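Local structure of esterase (Alcaligenes sp., 1QLW) at residues V227-G232 against M299-R304; L249-D254 against D311-W316; M76-T81 against V201-S206; I65-G70 against E90-K95. The protein is a bacterial carboxylic esterase of the alpha/beta hydrolase fold that presumably hydrolyses carboxylic ester bonds. All coordinates share one frame; numbering follows the deposited sequence.

Contact 1: V227-G232 against M299-R304; sequences VSVEPG and MMMQDR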
# COMPACT_ATOMS: atom_id res chain seq x y z
N VAL A 227 -16.16 -2.52 -15.99
CA VAL A 227 -16.59 -1.17 -15.72
C VAL A 227 -15.36 -0.27 -15.82
O VAL A 227 -14.37 -0.56 -15.14
CB VAL A 227 -17.26 -1.00 -14.35
CG1 VAL A 227 -17.65 0.45 -14.09
CG2 VAL A 227 -18.46 -1.93 -14.21
N SER A 228 -15.39 0.76 -16.65
CA SER A 228 -14.22 1.63 -16.80
C SER A 228 -14.67 3.06 -16.53
O SER A 228 -15.53 3.57 -17.25
CB SER A 228 -13.62 1.40 -18.18
OG SER A 228 -12.42 2.06 -18.46
N VAL A 229 -14.09 3.68 -15.51
CA VAL A 229 -14.41 5.05 -15.12
C VAL A 229 -13.45 6.02 -15.80
O VAL A 229 -12.23 5.95 -15.53
CB VAL A 229 -14.34 5.20 -13.59
CG1 VAL A 229 -14.65 6.63 -13.22
CG2 VAL A 229 -15.31 4.22 -12.95
N GLU A 230 -13.97 6.85 -16.70
CA GLU A 230 -13.17 7.84 -17.40
C GLU A 230 -11.83 7.32 -17.88
O GLU A 230 -10.77 7.81 -17.49
CB GLU A 230 -13.01 9.12 -16.60
CG GLU A 230 -14.35 9.81 -16.40
CD GLU A 230 -14.28 11.26 -16.01
OE1 GLU A 230 -13.18 11.80 -15.76
OE2 GLU A 230 -15.38 11.88 -15.95
N PRO A 231 -11.85 6.30 -18.71
CA PRO A 231 -10.61 5.74 -19.24
C PRO A 231 -9.82 6.74 -20.05
O PRO A 231 -10.37 7.54 -20.82
CB PRO A 231 -11.07 4.55 -20.09
CG PRO A 231 -12.46 4.92 -20.49
CD PRO A 231 -13.03 5.64 -19.31
N GLY A 232 -8.49 6.64 -19.95
CA GLY A 232 -7.60 7.43 -20.79
C GLY A 232 -7.72 6.99 -22.24
O GLY A 232 -7.61 7.83 -23.14
N MET A 299 -12.41 12.26 -10.27
CA MET A 299 -12.31 11.47 -9.06
C MET A 299 -13.69 11.17 -8.50
O MET A 299 -13.95 11.32 -7.30
CB MET A 299 -11.43 12.19 -8.04
CG MET A 299 -10.01 12.45 -8.50
SD MET A 299 -9.06 10.99 -8.89
CE MET A 299 -9.04 10.13 -7.33
N MET A 300 -14.58 10.67 -9.36
CA MET A 300 -16.00 10.57 -8.98
C MET A 300 -16.25 9.57 -7.85
O MET A 300 -17.25 9.69 -7.14
CB MET A 300 -16.87 10.28 -10.19
CG MET A 300 -16.61 8.90 -10.78
SD MET A 300 -17.67 8.60 -12.23
CE MET A 300 -16.91 9.74 -13.39
N MET A 301 -15.36 8.60 -7.67
CA MET A 301 -15.45 7.67 -6.55
C MET A 301 -15.17 8.34 -5.21
O MET A 301 -15.47 7.78 -4.16
CB MET A 301 -14.53 6.46 -6.74
CG MET A 301 -13.04 6.70 -6.63
SD MET A 301 -12.30 7.77 -7.89
CE MET A 301 -12.50 6.70 -9.34
N GLN A 302 -14.63 9.56 -5.22
CA GLN A 302 -14.34 10.35 -4.04
C GLN A 302 -15.27 11.56 -3.89
O GLN A 302 -15.19 12.28 -2.88
CB GLN A 302 -12.89 10.86 -4.05
CG GLN A 302 -11.88 9.72 -4.03
CD GLN A 302 -10.45 10.18 -4.11
OE1 GLN A 302 -10.16 11.37 -4.22
NE2 GLN A 302 -9.56 9.20 -4.06
N ASP A 303 -16.10 11.82 -4.89
CA ASP A 303 -16.96 12.99 -4.92
C ASP A 303 -18.02 12.92 -3.84
O ASP A 303 -18.29 11.88 -3.23
CB ASP A 303 -17.57 13.12 -6.32
CG ASP A 303 -16.69 13.75 -7.39
OD1 ASP A 303 -15.62 14.28 -7.07
OD2 ASP A 303 -17.14 13.68 -8.57
N ARG A 304 -18.68 14.06 -3.58
CA ARG A 304 -19.67 14.14 -2.51
C ARG A 304 -20.88 13.25 -2.77
O ARG A 304 -21.53 12.81 -1.83
CB ARG A 304 -20.07 15.60 -2.29
CG ARG A 304 -18.96 16.43 -1.67
CD ARG A 304 -19.41 17.86 -1.40
NE ARG A 304 -19.79 18.59 -2.59
CZ ARG A 304 -21.00 18.82 -3.08
NH1 ARG A 304 -22.10 18.41 -2.46
NH2 ARG A 304 -21.11 19.53 -4.20

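Contact 2: L249-D254 against D311-W316; sequences LVVFGD and DLILDW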
# COMPACT_ATOMS: atom_id res chain seq x y z
N LEU A 249 -19.46 -1.34 -19.20
CA LEU A 249 -19.97 -0.05 -18.79
C LEU A 249 -18.82 0.95 -18.74
O LEU A 249 -17.83 0.66 -18.06
CB LEU A 249 -20.63 -0.14 -17.41
CG LEU A 249 -21.17 1.18 -16.86
CD1 LEU A 249 -22.35 1.70 -17.68
CD2 LEU A 249 -21.60 1.01 -15.40
N VAL A 250 -18.94 2.07 -19.43
CA VAL A 250 -17.95 3.14 -19.38
C VAL A 250 -18.66 4.34 -18.77
O VAL A 250 -19.75 4.70 -19.22
CB VAL A 250 -17.36 3.44 -20.76
CG1 VAL A 250 -16.46 4.66 -20.70
CG2 VAL A 250 -16.63 2.22 -21.31
N VAL A 251 -18.08 4.97 -17.75
CA VAL A 251 -18.73 6.04 -17.02
C VAL A 251 -17.95 7.34 -17.15
O VAL A 251 -16.73 7.36 -16.92
CB VAL A 251 -18.86 5.70 -15.52
CG1 VAL A 251 -19.70 6.76 -14.81
CG2 VAL A 251 -19.47 4.32 -15.31
N PHE A 252 -18.64 8.42 -17.50
CA PHE A 252 -18.05 9.75 -17.58
C PHE A 252 -18.83 10.74 -16.73
O PHE A 252 -20.06 10.68 -16.64
CB PHE A 252 -17.94 10.30 -19.01
CG PHE A 252 -16.73 9.77 -19.75
CD1 PHE A 252 -16.71 8.55 -20.39
CD2 PHE A 252 -15.59 10.56 -19.83
CE1 PHE A 252 -15.58 8.10 -21.05
CE2 PHE A 252 -14.45 10.11 -20.48
CZ PHE A 252 -14.44 8.88 -21.11
N GLY A 253 -18.09 11.67 -16.13
CA GLY A 253 -18.63 12.73 -15.33
C GLY A 253 -18.97 14.00 -16.08
O GLY A 253 -19.44 13.98 -17.22
N ASP A 254 -18.74 15.13 -15.41
CA ASP A 254 -19.12 16.43 -15.93
C ASP A 254 -17.96 17.34 -16.21
O ASP A 254 -16.79 17.00 -15.98
CB ASP A 254 -20.14 17.06 -14.97
CG ASP A 254 -21.13 18.02 -15.57
OD1 ASP A 254 -21.08 18.34 -16.77
OD2 ASP A 254 -22.00 18.47 -14.79
N ASP A 311 -24.27 3.53 -6.77
CA ASP A 311 -25.53 2.83 -6.98
C ASP A 311 -25.85 2.63 -8.44
O ASP A 311 -26.37 1.59 -8.83
CB ASP A 311 -26.68 3.57 -6.29
CG ASP A 311 -26.75 3.31 -4.81
OD1 ASP A 311 -26.00 2.46 -4.30
OD2 ASP A 311 -27.58 3.97 -4.15
N LEU A 312 -25.56 3.62 -9.29
CA LEU A 312 -25.79 3.47 -10.73
C LEU A 312 -24.95 2.33 -11.26
O LEU A 312 -25.41 1.54 -12.09
CB LEU A 312 -25.50 4.77 -11.44
CG LEU A 312 -26.53 5.88 -11.23
CD1 LEU A 312 -25.96 7.22 -11.65
CD2 LEU A 312 -27.80 5.59 -12.02
N ILE A 313 -23.69 2.27 -10.87
CA ILE A 313 -22.78 1.22 -11.34
C ILE A 313 -23.21 -0.14 -10.82
O ILE A 313 -23.26 -1.12 -11.58
CB ILE A 313 -21.34 1.57 -10.92
CG1 ILE A 313 -20.87 2.80 -11.71
CG2 ILE A 313 -20.42 0.38 -11.14
CD1 ILE A 313 -19.54 3.35 -11.21
N LEU A 314 -23.54 -0.23 -9.54
CA LEU A 314 -23.95 -1.51 -8.96
C LEU A 314 -25.25 -2.02 -9.55
O LEU A 314 -25.42 -3.22 -9.77
CB LEU A 314 -24.03 -1.43 -7.44
CG LEU A 314 -22.71 -1.16 -6.72
CD1 LEU A 314 -22.96 -0.99 -5.23
CD2 LEU A 314 -21.71 -2.29 -6.97
N ASP A 315 -26.17 -1.10 -9.85
CA ASP A 315 -27.42 -1.48 -10.51
C ASP A 315 -27.11 -2.11 -11.87
O ASP A 315 -27.66 -3.15 -12.24
CB ASP A 315 -28.34 -0.28 -10.69
CG ASP A 315 -29.56 -0.57 -11.55
OD1 ASP A 315 -30.52 -1.20 -11.05
OD2 ASP A 315 -29.57 -0.18 -12.74
N TRP A 316 -26.19 -1.51 -12.62
CA TRP A 316 -25.78 -2.05 -13.91
C TRP A 316 -25.11 -3.40 -13.73
O TRP A 316 -25.42 -4.35 -14.47
CB TRP A 316 -24.87 -1.06 -14.64
CG TRP A 316 -24.42 -1.57 -15.98
CD1 TRP A 316 -25.03 -1.37 -17.18
CD2 TRP A 316 -23.28 -2.40 -16.25
NE1 TRP A 316 -24.34 -2.01 -18.18
CE2 TRP A 316 -23.27 -2.66 -17.64
CE3 TRP A 316 -22.26 -2.93 -15.44
CZ2 TRP A 316 -22.28 -3.44 -18.22
CZ3 TRP A 316 -21.30 -3.70 -16.05
CH2 TRP A 316 -21.31 -3.94 -17.42

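Contact 3: M76-T81 against V201-S206; sequences MTWETT and VLLSHS. With SO4 (sulfate ion), chain D.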
# COMPACT_ATOMS: atom_id res chain seq x y z
N MET A 76 -5.51 3.17 -2.38
CA MET A 76 -6.14 4.19 -1.53
C MET A 76 -7.24 4.93 -2.26
O MET A 76 -8.17 5.41 -1.59
CB MET A 76 -5.05 5.17 -1.08
CG MET A 76 -5.55 6.37 -0.31
SD MET A 76 -6.25 5.94 1.30
CE MET A 76 -6.94 7.51 1.81
N THR A 77 -7.19 5.05 -3.58
CA THR A 77 -8.23 5.70 -4.38
C THR A 77 -9.62 5.32 -3.87
O THR A 77 -10.50 6.19 -3.84
CB THR A 77 -8.11 5.23 -5.84
OG1 THR A 77 -6.93 5.75 -6.45
CG2 THR A 77 -9.30 5.69 -6.69
N TRP A 78 -9.82 4.04 -3.59
CA TRP A 78 -11.12 3.47 -3.31
C TRP A 78 -11.48 3.39 -1.85
O TRP A 78 -12.57 2.91 -1.51
CB TRP A 78 -11.17 2.05 -3.91
CG TRP A 78 -10.62 1.94 -5.30
CD1 TRP A 78 -9.40 1.43 -5.65
CD2 TRP A 78 -11.24 2.37 -6.51
NE1 TRP A 78 -9.22 1.51 -7.00
CE2 TRP A 78 -10.34 2.08 -7.56
CE3 TRP A 78 -12.47 2.96 -6.83
CZ2 TRP A 78 -10.64 2.36 -8.89
CZ3 TRP A 78 -12.76 3.24 -8.15
CH2 TRP A 78 -11.86 2.93 -9.17
N GLU A 79 -10.53 3.75 -0.97
CA GLU A 79 -10.69 3.63 0.48
C GLU A 79 -11.40 4.86 1.00
O GLU A 79 -12.15 5.50 0.25
CB GLU A 79 -9.30 3.34 1.09
CG GLU A 79 -8.76 2.00 0.59
CD GLU A 79 -7.43 1.58 1.16
OE1 GLU A 79 -6.75 2.38 1.84
OE2 GLU A 79 -7.01 0.43 0.87
N THR A 80 -11.24 5.25 2.26
CA THR A 80 -11.91 6.45 2.76
C THR A 80 -11.60 7.62 1.85
O THR A 80 -10.46 7.82 1.43
CB THR A 80 -11.35 6.76 4.15
OG1 THR A 80 -11.37 5.56 4.94
CG2 THR A 80 -12.07 7.91 4.83
N THR A 81 -12.62 8.44 1.58
CA THR A 81 -12.39 9.59 0.70
C THR A 81 -11.46 10.58 1.39
O THR A 81 -11.27 10.57 2.62
CB THR A 81 -13.70 10.30 0.33
OG1 THR A 81 -14.25 10.92 1.51
CG2 THR A 81 -14.72 9.31 -0.25
N VAL A 201 -15.74 -8.98 -11.79
CA VAL A 201 -16.04 -7.76 -12.50
C VAL A 201 -14.79 -6.88 -12.35
O VAL A 201 -14.43 -6.54 -11.21
CB VAL A 201 -17.25 -7.03 -11.93
CG1 VAL A 201 -17.46 -5.68 -12.59
CG2 VAL A 201 -18.49 -7.91 -12.03
N LEU A 202 -14.16 -6.47 -13.43
CA LEU A 202 -13.00 -5.60 -13.39
C LEU A 202 -13.46 -4.15 -13.48
O LEU A 202 -14.12 -3.81 -14.46
CB LEU A 202 -12.02 -5.91 -14.53
CG LEU A 202 -11.44 -7.33 -14.55
CD1 LEU A 202 -10.54 -7.52 -15.76
CD2 LEU A 202 -10.70 -7.69 -13.28
N LEU A 203 -13.08 -3.33 -12.52
CA LEU A 203 -13.46 -1.92 -12.48
C LEU A 203 -12.17 -1.09 -12.45
O LEU A 203 -11.38 -1.18 -11.52
CB LEU A 203 -14.35 -1.64 -11.29
CG LEU A 203 -15.01 -0.26 -11.28
CD1 LEU A 203 -16.28 -0.29 -10.45
CD2 LEU A 203 -14.05 0.79 -10.79
N SER A 204 -11.96 -0.32 -13.51
CA SER A 204 -10.74 0.46 -13.68
C SER A 204 -11.02 1.95 -13.81
O SER A 204 -12.16 2.41 -13.85
CB SER A 204 -9.95 -0.05 -14.87
OG SER A 204 -10.71 0.16 -16.05
N HIS A 205 -9.94 2.73 -13.89
CA HIS A 205 -10.01 4.18 -13.83
C HIS A 205 -8.89 4.82 -14.62
O HIS A 205 -7.72 4.53 -14.36
CB HIS A 205 -9.90 4.64 -12.36
CG HIS A 205 -10.09 6.10 -12.11
ND1 HIS A 205 -9.37 6.76 -11.13
CD2 HIS A 205 -10.92 6.99 -12.69
CE1 HIS A 205 -9.80 8.02 -11.17
NE2 HIS A 205 -10.74 8.20 -12.08
N SER A 206 -9.19 5.71 -15.57
CA SER A 206 -8.18 6.59 -16.15
C SER A 206 -7.00 5.88 -16.77
O SER A 206 -7.25 5.17 -17.75
CB SER A 206 -7.79 7.61 -15.07
OG SER A 206 -7.31 8.79 -15.70
S SO4 D . -4.36 8.75 -18.33
O1 SO4 D . -3.92 10.03 -19.02
O2 SO4 D . -5.84 8.92 -18.02
O3 SO4 D . -3.56 8.62 -17.08
O4 SO4 D . -4.23 7.59 -19.25
O HOH W 1 -7.37 5.82 -9.49

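Contact 4: I65-G70 against E90-K95; sequences ITLIHG and EYFLRK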
# COMPACT_ATOMS: atom_id res chain seq x y z
N ILE A 65 -15.78 -7.86 -7.16
CA ILE A 65 -15.36 -6.70 -7.92
C ILE A 65 -13.88 -6.46 -7.62
O ILE A 65 -13.48 -6.38 -6.46
CB ILE A 65 -16.21 -5.46 -7.60
CG1 ILE A 65 -17.69 -5.72 -7.89
CG2 ILE A 65 -15.69 -4.25 -8.37
CD1 ILE A 65 -18.65 -4.66 -7.38
N THR A 66 -13.10 -6.36 -8.69
CA THR A 66 -11.68 -6.01 -8.59
C THR A 66 -11.55 -4.53 -8.95
O THR A 66 -11.94 -4.13 -10.06
CB THR A 66 -10.85 -6.90 -9.52
OG1 THR A 66 -10.96 -8.27 -9.11
CG2 THR A 66 -9.39 -6.51 -9.50
N LEU A 67 -11.02 -3.73 -8.05
CA LEU A 67 -10.88 -2.29 -8.19
C LEU A 67 -9.45 -1.92 -8.54
O LEU A 67 -8.53 -2.30 -7.82
CB LEU A 67 -11.31 -1.56 -6.91
CG LEU A 67 -12.76 -1.75 -6.47
CD1 LEU A 67 -12.98 -1.11 -5.09
CD2 LEU A 67 -13.72 -1.13 -7.47
N ILE A 68 -9.29 -1.19 -9.64
CA ILE A 68 -8.00 -0.96 -10.28
C ILE A 68 -7.76 0.53 -10.46
O ILE A 68 -8.38 1.17 -11.33
CB ILE A 68 -7.97 -1.68 -11.65
CG1 ILE A 68 -8.41 -3.16 -11.57
CG2 ILE A 68 -6.60 -1.54 -12.30
CD1 ILE A 68 -8.96 -3.67 -12.88
N HIS A 69 -6.91 1.12 -9.63
CA HIS A 69 -6.62 2.54 -9.66
C HIS A 69 -5.88 2.95 -10.93
O HIS A 69 -5.33 2.13 -11.66
CB HIS A 69 -5.81 2.95 -8.42
CG HIS A 69 -4.42 2.35 -8.44
ND1 HIS A 69 -3.43 2.92 -9.21
CD2 HIS A 69 -3.88 1.28 -7.84
CE1 HIS A 69 -2.33 2.16 -9.07
NE2 HIS A 69 -2.57 1.15 -8.24
N GLY A 70 -5.86 4.27 -11.14
CA GLY A 70 -5.19 4.86 -12.28
C GLY A 70 -3.87 5.53 -11.94
O GLY A 70 -3.13 5.05 -11.08
N GLU A 90 -15.56 0.06 0.79
CA GLU A 90 -16.44 -0.25 1.90
C GLU A 90 -17.89 -0.32 1.46
O GLU A 90 -18.64 -1.19 1.91
CB GLU A 90 -16.28 0.81 2.99
CG GLU A 90 -17.18 0.54 4.18
CD GLU A 90 -17.06 1.48 5.35
OE1 GLU A 90 -16.15 2.33 5.36
OE2 GLU A 90 -17.90 1.37 6.28
N TYR A 91 -18.31 0.59 0.60
CA TYR A 91 -19.71 0.59 0.15
C TYR A 91 -20.04 -0.70 -0.59
O TYR A 91 -21.08 -1.32 -0.36
CB TYR A 91 -19.99 1.80 -0.73
CG TYR A 91 -21.45 1.99 -1.01
CD1 TYR A 91 -22.34 2.27 0.01
CD2 TYR A 91 -21.94 1.97 -2.30
CE1 TYR A 91 -23.67 2.53 -0.26
CE2 TYR A 91 -23.27 2.22 -2.59
CZ TYR A 91 -24.13 2.52 -1.56
OH TYR A 91 -25.46 2.80 -1.80
N PHE A 92 -19.14 -1.14 -1.47
CA PHE A 92 -19.37 -2.36 -2.22
C PHE A 92 -19.48 -3.55 -1.27
O PHE A 92 -20.35 -4.42 -1.45
CB PHE A 92 -18.26 -2.59 -3.25
CG PHE A 92 -18.27 -1.66 -4.42
CD1 PHE A 92 -19.17 -0.63 -4.61
CD2 PHE A 92 -17.31 -1.81 -5.40
CE1 PHE A 92 -19.11 0.20 -5.70
CE2 PHE A 92 -17.25 -0.99 -6.52
CZ PHE A 92 -18.16 0.02 -6.67
N LEU A 93 -18.62 -3.60 -0.25
CA LEU A 93 -18.70 -4.67 0.75
C LEU A 93 -20.05 -4.66 1.45
O LEU A 93 -20.69 -5.70 1.64
CB LEU A 93 -17.60 -4.48 1.80
CG LEU A 93 -16.19 -4.67 1.28
CD1 LEU A 93 -15.19 -4.20 2.31
CD2 LEU A 93 -15.96 -6.13 0.94
N ARG A 94 -20.53 -3.47 1.82
CA ARG A 94 -21.81 -3.31 2.50
C ARG A 94 -22.98 -3.69 1.60
O ARG A 94 -24.03 -4.11 2.08
CB ARG A 94 -21.96 -1.89 3.04
CG ARG A 94 -21.05 -1.63 4.23
CD ARG A 94 -21.18 -0.20 4.73
NE ARG A 94 -20.33 0.04 5.89
CZ ARG A 94 -20.70 -0.21 7.15
NH1 ARG A 94 -21.89 -0.71 7.44
NH2 ARG A 94 -19.82 0.02 8.11
N LYS A 95 -22.80 -3.58 0.29
CA LYS A 95 -23.77 -3.99 -0.70
C LYS A 95 -23.67 -5.47 -1.04
O LYS A 95 -24.45 -5.96 -1.87
CB LYS A 95 -23.65 -3.09 -1.93
CG LYS A 95 -24.09 -1.66 -1.65
CD LYS A 95 -25.60 -1.56 -1.51
CE LYS A 95 -26.12 -0.15 -1.60
NZ LYS A 95 -27.59 -0.13 -1.84

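Contact 1: V227-G232 against M299-R304
Met300 lays its thioether against the last residue of strand 223-229 and the residue after it. Its SD lies 3.7 Å from Val229 CG1, and its CE methyl packs 3.8 Å from that same Val229 CG1. The methionine starts with CG wedged between the backbone N and the carbonyl carbon (chi1 67°), runs straight through chi2 and folds at chi3 (70°), which swings CE back toward Glu230. Val229 answers with one branch: CG1, opposite the backbone N about chi1, is the methyl that does the touching, and it also approaches CE of Met301 at 4.4 Å. Glu230, extended beyond CG, runs past Met300 CE. Met300 CE is 4.0 Å from Glu230 CG and 3.7 Å from Glu230 OE2, so an apolar group flanks a buried carboxylate whose oxygens are occupied: OE1 takes His298 ND1 and a salt bridge from Arg146, while OE2 takes the backbone N of Gly253. Glu230 itself has a positive phi (43°), which bends the chain sharply as the strand ends. An acid at a strand end, bonded to a histidine just ahead of 299-304, is consistent with the acid-histidine pair of an alpha/beta hydrolase catalytic triad. On the second segment the Gln302 N to Met299 O bond closes a tight turn behind the methionines. Around this contact, Met300 also rests on Val251 of strand 248-252 and Val309 of helix 306-319, while Val229 and Met301 both lean on His205 of strand 200-205.

Contact 2: L249-D254 against D311-W316
Leu249 meets Trp316 through a CH-pi contact, its CB sitting 3.5 Å from the centroid of the indole six-membered ring and only 5° off the ring normal. Trp316 offers that face because CG lies opposite its backbone N (chi1 180°) and chi2, close to perpendicular, turns one face of the indole to Leu249. The Leu249 backbone takes part too: its N is 3.7 Å from Trp316 CZ2. Further out, the leucine branches spread over the pyrrole part of the indole, with Leu249 CD2 3.9 Å from Trp316 CG and Leu249 CD1 4.1 Å from Trp316 CD1, so one side chain covers both rings.

The remaining contact is aliphatic and looser. Ile313, one turn earlier in the helix, brings its CG1 to 4.2 Å from Leu249 CD2 and to 4.2 Å from Val251 CG2, bridging two inward-facing residues of the strand. Leu249 also touches Gln284 and Met286 of the next strand, and Ile313 reaches Trp88 at the start of helix 88-94.

The local axes run nearly antiparallel, at 169°, with a closest approach of 10.5 Å. Helix 306-319, the last of the chain, follows strand 283-287 and lies against the neighbouring strand 248-252, packing on the parallel part of the sheet as helices do in alpha/beta hydrolases.

Contact 3: M76-T81 against V201-S206
Trp78 has CG opposite its carbonyl carbon (chi1 -45°), which throws the indole across to strand 200-205; there Leu203, with CG opposite the backbone N (chi1 -170°), sends a methyl to meet it. The far corner of the six-membered ring does the touching: Trp78 CH2 is 3.5 Å from Leu203 CD2, which approaches the ring obliquely, and 4.1 Å from His205 CB. Thr77 packs on its neighbour, its CG2 3.8 Å above the Trp78 ring plane and over the centre. The strand then turns abruptly at Ser206, whose positive phi (57°), between strand 200-205 and helix 211-218, matches the nucleophile elbow of alpha/beta hydrolases, so Ser206 is probably the nucleophile. A sulfate, probably from the crystallisation liquor, accepts a hydrogen bond from Ser206 OG at its O2 (2.7 Å) and is also held by Arg265. His205 is fixed at both ring nitrogens: NE2 bonds to His298 O, while ND1 is 2.8 Å from a water lying in the ring plane. That water donates in turn to Thr77 OG1 at 3.1 Å, linking the loop to the strand end, and the rings of His205 and His298 stack.

Contact 4: I65-G70 against E90-K95
Ile65 and Phe92 meet inside a beta-alpha-beta crossover: strand 65-68 leads through a long loop to helix 88-94, which packs over the sheet before the chain returns as parallel strand 99-103. At Ile65, CG1 lies opposite the carbonyl carbon (chi1 -58°), directing CD1 up to 3.7 Å from Phe92 CD2, while the shorter branch puts CG2 4.1 Å from Phe92 CE2. The two side chains cross at about a right angle. Two residues on, Leu67 faces the same way, and in the conformer described here its CD2 comes to 3.7 Å from Phe92 CE2; since the residue was modelled in two conformers, this second touch is less firm. The neighbouring ring atoms CD2 and CE2 thus serve both strand residues, and the side chains of Leu67 and Phe92 cross at a slant. Trp88, one turn earlier in the helix, and Leu314 of helix 306-319 also pack on Phe92.

Past the strand, His69 is locked by its backbone surroundings. Its ND1 donates to Gly70 O at 2.9 Å, within 3° of the ring plane and onto a carbonyl lone pair, while NE2 is bonded to Gln104 N, so both nitrogens are used and the imidazole rotation is set.

On helix 88-94 Arg94 grips Glu90 side-on: NE at 2.8 Å and NH2 at 3.0 Å both donate to the same oxygen, Glu90 OE2.

In the fold
All four contacts reach one sheet, whose parallel strands 65-68, 200-205, 223-229 and 248-252 lie side by side and carry contacts 4, 3, 1 and 2 in that order. Centres of neighbouring contacts are about 6 Å (4 and 3), 8 Å (3 and 1) and 9 Å (1 and 2) apart. Along the chain, contact 3 interlocks with contact 4 and contact 2 with contact 1; contacts 4 and 3 both close before contacts 1 and 2 open. Helices 88-94 and 306-319 pack side by side on the sheet, joined by Tyr91 OH to Asp311 OD1. Contacts 1 and 3 flank His298, consistent with an active site built at the strand ends, while contacts 2 and 4 pack helices onto the sheet.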